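DNA repair protein PprA (Deinococcus deserti, PDB 6MC8) binds DNA in DNA damage repair, is radiation-induced, and probably forms filaments and acts in genome segregation. Local coordinates at residues Leu75-Arg79 and Trp80-Leu84; Arg159-Ile162 and Glu163-Asp167. The protein carries 2 engineered substitutions. All coordinates share one frame; numbering follows the deposited sequence.

Contact 1. Residues Leu75-Arg79 and Trp80-Leu84; sequences LAHDR and WGLGL
Trp80 meets His77 edge-to-face: the rim of the indole at CE3 points onto one face of the imidazole, with the planes at 88° and the centroid of the Trp80 six-membered ring 5.0 Å from that of the His77 ring. His77 ND1 lies in the indole plane, 3.7 Å from Trp80 CE3. At the edge of the imidazole sits Leu82 CD1, 4.0 Å from His77 ND1. One face of the indole belongs to Ala76. Its methyl carbon CB stands 3.7 Å from the centroid of the Trp80 six-membered ring, only 9° off the normal, a CH-pi contact over the face, while Ala76 O lies above the same ring system toward its rim. Trp80 CG is anti to its own carbonyl carbon (chi1 -74°), which folds the indole back along the helix onto the residue one turn earlier.

The backbone beneath is the last turn of a helix. Trp80 N gives its hydrogen to Ala76 O at 2.8 Å, and Arg79 N shares that acceptor, so the carbonyl under the indole is gripped twice. Gly81 N reaches His77 O by a weak bond of 3.5 Å, and Gly81 then leaves the helix with positive phi, a conformation that favours glycine. A water bridges the exit, donating to His77 O and accepting from Leu84 N at 2.9 Å.

Helix 62-80 ends here against several elements. His89 stacks on His77, Tyr126 of helix 119-127 meets His77 edge-to-face, and Leu42 and Val43 of helix 35-43 pack on Trp80 and Ala76. Asp78 forms a salt bridge with Arg265, tying the helix end to strand 261-267.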
ATOM      1  N   LEU A  75     -21.907   2.648  -9.380  1.00 16.48           N
ATOM      2  CA  LEU A  75     -22.312   3.998  -9.011  1.00 18.51           C
ATOM      3  C   LEU A  75     -23.503   3.969  -8.063  1.00 21.35           C
ATOM      4  O   LEU A  75     -23.628   4.825  -7.182  1.00 21.08           O
ATOM      5  CB  LEU A  75     -22.625   4.816 -10.265  1.00 16.59           C
ATOM      6  CG  LEU A  75     -22.975   6.290 -10.049  1.00 19.65           C
ATOM      7  CD1 LEU A  75     -21.836   7.009  -9.353  1.00 20.63           C
ATOM      8  CD2 LEU A  75     -23.304   6.970 -11.356  1.00 13.73           C
ATOM      9  N   ALA A  76     -24.374   2.971  -8.212  1.00 19.77           N
ATOM     10  CA  ALA A  76     -25.501   2.836  -7.300  1.00 17.46           C
ATOM     11  C   ALA A  76     -25.048   2.387  -5.917  1.00 21.45           C
ATOM     12  O   ALA A  76     -25.621   2.804  -4.908  1.00 21.70           O
ATOM     13  CB  ALA A  76     -26.529   1.865  -7.876  1.00 18.00           C
ATOM     14  N   HIS A  77     -24.014   1.545  -5.846  1.00 18.32           N
ATOM     15  CA  HIS A  77     -23.516   1.110  -4.546  1.00 23.66           C
ATOM     16  C   HIS A  77     -22.713   2.196  -3.848  1.00 21.90           C
ATOM     17  O   HIS A  77     -22.576   2.173  -2.621  1.00 25.44           O
ATOM     18  CB  HIS A  77     -22.687  -0.164  -4.672  1.00 21.20           C
ATOM     19  CG  HIS A  77     -23.506  -1.411  -4.718  1.00 22.82           C
ATOM     20  ND1 HIS A  77     -24.180  -1.884  -3.615  1.00 21.51           N
ATOM     21  CD2 HIS A  77     -23.742  -2.296  -5.711  1.00 23.77           C
ATOM     22  CE1 HIS A  77     -24.809  -2.998  -3.932  1.00 20.21           C
ATOM     23  NE2 HIS A  77     -24.557  -3.272  -5.198  1.00 22.95           N
ATOM     24  N   ASP A  78     -22.174   3.154  -4.605  1.00 19.94           N
ATOM     25  CA  ASP A  78     -21.525   4.304  -3.984  1.00 21.65           C
ATOM     26  C   ASP A  78     -22.543   5.183  -3.278  1.00 23.44           C
ATOM     27  O   ASP A  78     -22.206   5.906  -2.336  1.00 30.38           O
ATOM     28  CB  ASP A  78     -20.771   5.122  -5.031  1.00 19.06           C
ATOM     29  CG  ASP A  78     -19.549   4.421  -5.553  1.00 24.01           C
ATOM     30  OD1 ASP A  78     -18.946   3.632  -4.805  1.00 22.98           O
ATOM     31  OD2 ASP A  78     -19.189   4.659  -6.717  1.00 30.17           O
ATOM     32  N   ARG A  79     -23.794   5.122  -3.713  1.00 18.62           N
ATOM     33  CA  ARG A  79     -24.830   6.003  -3.215  1.00 20.13           C
ATOM     34  C   ARG A  79     -25.793   5.305  -2.268  1.00 21.48           C
ATOM     35  O   ARG A  79     -26.320   5.946  -1.356  1.00 21.97           O
ATOM     36  CB  ARG A  79     -25.565   6.608  -4.404  1.00 19.36           C
ATOM     37  CG  ARG A  79     -24.653   7.510  -5.189  1.00 18.78           C
ATOM     38  CD  ARG A  79     -25.285   7.992  -6.445  1.00 19.84           C
ATOM     39  NE  ARG A  79     -24.445   8.965  -7.125  1.00 18.69           N
ATOM     40  CZ  ARG A  79     -24.780   9.577  -8.250  1.00 18.52           C
ATOM     41  NH1 ARG A  79     -25.944   9.320  -8.822  1.00 14.21           N
ATOM     42  NH2 ARG A  79     -23.954  10.451  -8.796  1.00 20.60           N
ATOM     43  N   TRP A  80     -26.010   4.003  -2.454  1.00 17.05           N
ATOM     44  CA  TRP A  80     -26.784   3.225  -1.493  1.00 21.06           C
ATOM     45  C   TRP A  80     -26.093   3.158  -0.138  1.00 19.84           C
ATOM     46  O   TRP A  80     -26.765   3.143   0.897  1.00 19.45           O
ATOM     47  CB  TRP A  80     -27.023   1.828  -2.054  1.00 18.64           C
ATOM     48  CG  TRP A  80     -28.044   1.789  -3.136  1.00 18.12           C
ATOM     49  CD1 TRP A  80     -29.025   2.697  -3.365  1.00 17.86           C
ATOM     50  CD2 TRP A  80     -28.130   0.832  -4.193  1.00 21.48           C
ATOM     51  NE1 TRP A  80     -29.754   2.341  -4.466  1.00 20.24           N
ATOM     52  CE2 TRP A  80     -29.219   1.200  -4.999  1.00 20.93           C
ATOM     53  CE3 TRP A  80     -27.403  -0.313  -4.525  1.00 18.76           C
ATOM     54  CZ2 TRP A  80     -29.600   0.465  -6.114  1.00 18.46           C
ATOM     55  CZ3 TRP A  80     -27.782  -1.038  -5.631  1.00 19.37           C
ATOM     56  CH2 TRP A  80     -28.870  -0.648  -6.414  1.00 14.85           C
ATOM     57  N   GLY A  81     -24.761   3.139  -0.127  1.00 20.31           N
ATOM     58  CA  GLY A  81     -23.982   3.232   1.091  1.00 22.08           C
ATOM     59  C   GLY A  81     -24.111   2.039   2.011  1.00 22.95           C
ATOM     60  O   GLY A  81     -24.270   2.192   3.224  1.00 24.56           O
ATOM     61  N   LEU A  82     -24.047   0.844   1.446  1.00 22.70           N
ATOM     62  CA  LEU A  82     -24.257  -0.369   2.213  1.00 25.21           C
ATOM     63  C   LEU A  82     -22.995  -0.842   2.913  1.00 29.14           C
ATOM     64  O   LEU A  82     -23.062  -1.770   3.721  1.00 34.50           O
ATOM     65  CB  LEU A  82     -24.795  -1.470   1.298  1.00 21.44           C
ATOM     66  CG  LEU A  82     -26.088  -1.092   0.572  1.00 24.83           C
ATOM     67  CD1 LEU A  82     -26.544  -2.200  -0.357  1.00 24.16           C
ATOM     68  CD2 LEU A  82     -27.190  -0.701   1.536  1.00 22.40           C
ATOM     69  N   GLY A  83     -21.857  -0.217   2.645  1.00 20.22           N
ATOM     70  CA  GLY A  83     -20.610  -0.652   3.238  1.00 22.71           C
ATOM     71  C   GLY A  83     -20.010  -1.851   2.542  1.00 26.36           C
ATOM     72  O   GLY A  83     -19.433  -2.721   3.202  1.00 23.52           O
ATOM     73  N   LEU A  84     -20.137  -1.917   1.219  1.00 29.58           N
ATOM     74  CA  LEU A  84     -19.657  -3.044   0.436  1.00 24.93           C
ATOM     75  C   LEU A  84     -18.576  -2.603  -0.544  1.00 28.38           C
ATOM     76  O   LEU A  84     -18.408  -3.199  -1.606  1.00 28.07           O
ATOM     77  CB  LEU A  84     -20.813  -3.713  -0.301  1.00 25.66           C
ATOM     78  CG  LEU A  84     -21.983  -4.144   0.585  1.00 24.71           C
ATOM     79  CD1 LEU A  84     -23.086  -4.801  -0.229  1.00 22.08           C
ATOM     80  CD2 LEU A  84     -21.537  -5.027   1.723  1.00 26.16           C
TER
HETATM   81  O   HOH W   1     -20.937  -0.037  -0.888  1.00 26.49           O

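Contact 2. Residues Arg159-Ile162 and Glu163-Asp167; sequences RVLI and EDARD
Glu163 lies back along Arg159, one turn earlier, the two side chains side by side and pointing the same way. The close part of this pairing is near the backbone: Glu163 CG comes within 3.3 Å of Arg159 O, and the carboxylate rests by the arginine's aliphatic stem, Glu163 OE2 3.9 Å from Arg159 CG. Farther out the fit slackens. Arg159 bends at chi3 (-68°), and its NH1 stays 3.8 Å from Glu163 OE2, a long salt bridge with the guanidinium and carboxylate planes 81° apart, so the charges attract without a direct hydrogen bond. Cutting Glu163 back to an alanine is likely to cost Arg159 this carboxylate and the methylene chain beside its stem, leaving its guanidinium freer to swing on the partly exposed side.

These residues form the C-terminal turn of helix 156-163. Glu163 N bonds to Arg159 O at 3.1 Å. Val160 O takes Asp164 N at 2.9 Å and, weakly, Ala165 N, whose N-H...O angle is only 121°; the second bond steps from i+4 to i+5 as the chain leaves the helix for strand 168-176.

The tight side is buried. Ala165 CB packs 3.3 Å from Leu161 O, and Arg185 donates to that carbonyl through NH1 and, through its other terminal nitrogen, to Ile162 O. Phe168 covers Leu161 and Ile162, and Trp277 of helix 274-304 packs on Ile162. One turn apart, Val160 CG1 lies 3.8 Å from Asp164 OD2, and Val160 also meets Val160 of the second subunit. Arg166 turns away from the helix, and its NH1 hydrogen-bonds to Pro144 O of that second subunit.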
ATOM      1  N   ARG A 159      -2.793  15.872   5.161  1.00 39.10           N
ATOM      2  CA  ARG A 159      -1.886  16.522   4.221  1.00 36.43           C
ATOM      3  C   ARG A 159      -0.706  15.623   3.880  1.00 35.50           C
ATOM      4  O   ARG A 159      -0.274  15.560   2.727  1.00 41.08           O
ATOM      5  CB  ARG A 159      -1.413  17.856   4.793  1.00 38.92           C
ATOM      6  CG  ARG A 159      -0.528  18.652   3.863  1.00 40.62           C
ATOM      7  CD  ARG A 159      -0.254  20.025   4.420  1.00 37.31           C
ATOM      8  NE  ARG A 159      -1.464  20.837   4.432  1.00 45.43           N
ATOM      9  CZ  ARG A 159      -1.895  21.545   3.394  1.00 53.89           C
ATOM     10  NH1 ARG A 159      -1.203  21.549   2.264  1.00 49.89           N
ATOM     11  NH2 ARG A 159      -3.006  22.258   3.486  1.00 48.99           N
ATOM     12  N   VAL A 160      -0.195  14.890   4.866  1.00 32.03           N
ATOM     13  CA  VAL A 160       0.924  13.992   4.612  1.00 34.78           C
ATOM     14  C   VAL A 160       0.440  12.719   3.921  1.00 32.27           C
ATOM     15  O   VAL A 160       1.129  12.166   3.057  1.00 37.54           O
ATOM     16  CB  VAL A 160       1.663  13.704   5.931  1.00 33.90           C
ATOM     17  CG1 VAL A 160       2.833  12.768   5.722  1.00 34.27           C
ATOM     18  CG2 VAL A 160       2.134  14.995   6.561  1.00 29.30           C
ATOM     19  N   LEU A 161      -0.764  12.255   4.264  1.00 29.02           N
ATOM     20  CA  LEU A 161      -1.297  11.034   3.662  1.00 32.98           C
ATOM     21  C   LEU A 161      -1.649  11.240   2.192  1.00 32.20           C
ATOM     22  O   LEU A 161      -1.480  10.334   1.370  1.00 27.89           O
ATOM     23  CB  LEU A 161      -2.521  10.560   4.448  1.00 32.12           C
ATOM     24  CG  LEU A 161      -2.312  10.018   5.862  1.00 30.73           C
ATOM     25  CD1 LEU A 161      -3.638   9.882   6.571  1.00 28.69           C
ATOM     26  CD2 LEU A 161      -1.597   8.693   5.842  1.00 29.13           C
ATOM     27  N   ILE A 162      -2.132  12.429   1.840  1.00 34.76           N
ATOM     28  CA  ILE A 162      -2.488  12.707   0.452  1.00 34.82           C
ATOM     29  C   ILE A 162      -1.237  12.985  -0.376  1.00 33.35           C
ATOM     30  O   ILE A 162      -1.055  12.417  -1.457  1.00 30.81           O
ATOM     31  CB  ILE A 162      -3.501  13.867   0.386  1.00 29.81           C
ATOM     32  CG1 ILE A 162      -4.861  13.423   0.918  1.00 27.49           C
ATOM     33  CG2 ILE A 162      -3.672  14.377  -1.011  1.00 31.32           C
ATOM     34  CD1 ILE A 162      -5.795  14.565   1.194  1.00 26.28           C
ATOM     35  N   GLU A 163      -0.346  13.840   0.131  1.00 31.48           N
ATOM     36  CA  GLU A 163       0.828  14.244  -0.640  1.00 36.38           C
ATOM     37  C   GLU A 163       1.865  13.131  -0.723  1.00 34.34           C
ATOM     38  O   GLU A 163       2.385  12.834  -1.804  1.00 31.37           O
ATOM     39  CB  GLU A 163       1.464  15.491  -0.027  1.00 34.79           C
ATOM     40  CG  GLU A 163       0.689  16.770  -0.203  1.00 36.69           C
ATOM     41  CD  GLU A 163       1.348  17.938   0.493  1.00 34.29           C
ATOM     42  OE1 GLU A 163       2.287  17.708   1.276  1.00 36.96           O
ATOM     43  OE2 GLU A 163       0.943  19.086   0.246  1.00 39.56           O
ATOM     44  N   ASP A 164       2.182  12.509   0.408  1.00 35.50           N
ATOM     45  CA  ASP A 164       3.397  11.723   0.538  1.00 36.26           C
ATOM     46  C   ASP A 164       3.161  10.224   0.624  1.00 36.28           C
ATOM     47  O   ASP A 164       4.082   9.454   0.349  1.00 35.25           O
ATOM     48  CB  ASP A 164       4.173  12.176   1.779  1.00 37.74           C
ATOM     49  CG  ASP A 164       4.600  13.618   1.697  1.00 42.36           C
ATOM     50  OD1 ASP A 164       4.868  14.098   0.582  1.00 45.70           O
ATOM     51  OD2 ASP A 164       4.640  14.281   2.751  1.00 42.58           O
ATOM     52  N   ALA A 165       1.971   9.784   0.991  1.00 36.35           N
ATOM     53  CA  ALA A 165       1.786   8.371   1.257  1.00 30.30           C
ATOM     54  C   ALA A 165       1.277   7.628   0.028  1.00 25.92           C
ATOM     55  O   ALA A 165       0.857   8.209  -0.971  1.00 29.13           O
ATOM     56  CB  ALA A 165       0.826   8.171   2.428  1.00 29.40           C
ATOM     57  N   ARG A 166       1.339   6.307   0.131  1.00 23.62           N
ATOM     58  CA  ARG A 166       0.704   5.344  -0.757  1.00 33.44           C
ATOM     59  C   ARG A 166      -0.697   5.078  -0.220  1.00 28.11           C
ATOM     60  O   ARG A 166      -1.331   6.015   0.272  1.00 33.90           O
ATOM     61  CB  ARG A 166       1.551   4.085  -0.873  1.00 26.98           C
ATOM     62  CG  ARG A 166       2.878   4.359  -1.556  1.00 31.60           C
ATOM     63  CD  ARG A 166       3.845   3.214  -1.417  1.00 35.08           C
ATOM     64  NE  ARG A 166       5.155   3.548  -1.965  1.00 38.02           N
ATOM     65  CZ  ARG A 166       5.597   3.157  -3.152  1.00 36.68           C
ATOM     66  NH1 ARG A 166       4.856   2.370  -3.911  1.00 29.92           N
ATOM     67  NH2 ARG A 166       6.799   3.523  -3.561  1.00 34.82           N
ATOM     68  N   ASP A 167      -1.237   3.883  -0.473  1.00 23.03           N
ATOM     69  CA  ASP A 167      -2.551   3.490   0.032  1.00 27.87           C
ATOM     70  C   ASP A 167      -2.716   3.772   1.522  1.00 33.97           C
ATOM     71  O   ASP A 167      -1.872   3.411   2.340  1.00 38.37           O
ATOM     72  CB  ASP A 167      -2.805   2.001  -0.204  1.00 23.28           C
ATOM     73  CG  ASP A 167      -2.800   1.626  -1.663  1.00 31.65           C
ATOM     74  OD1 ASP A 167      -2.894   2.525  -2.516  1.00 29.06           O
ATOM     75  OD2 ASP A 167      -2.754   0.417  -1.953  1.00 33.57           O
TER

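From the N terminus, the chain first reaches contact 1, where helix 62-80 ends and the loop to strand 89-95 begins. Contact 2 comes later, at the end of helix 156-163, where the chain turns into strand 168-176. Each joins adjacent segments round a helix end, so neither closes a long loop; they lie in series, neither nested nor crossed. The centres of contact 1 and contact 2 are about 25 Å apart, and the nearest atoms of contact 1 and contact 2 are about 16 Å apart. Both border the four-stranded antiparallel sheet: contact 1 through outer strand 261-267, contact 2 through outer strand 168-176. Contact 1 sits near the centre of the chain, whereas contact 2 lies at the dimer interface.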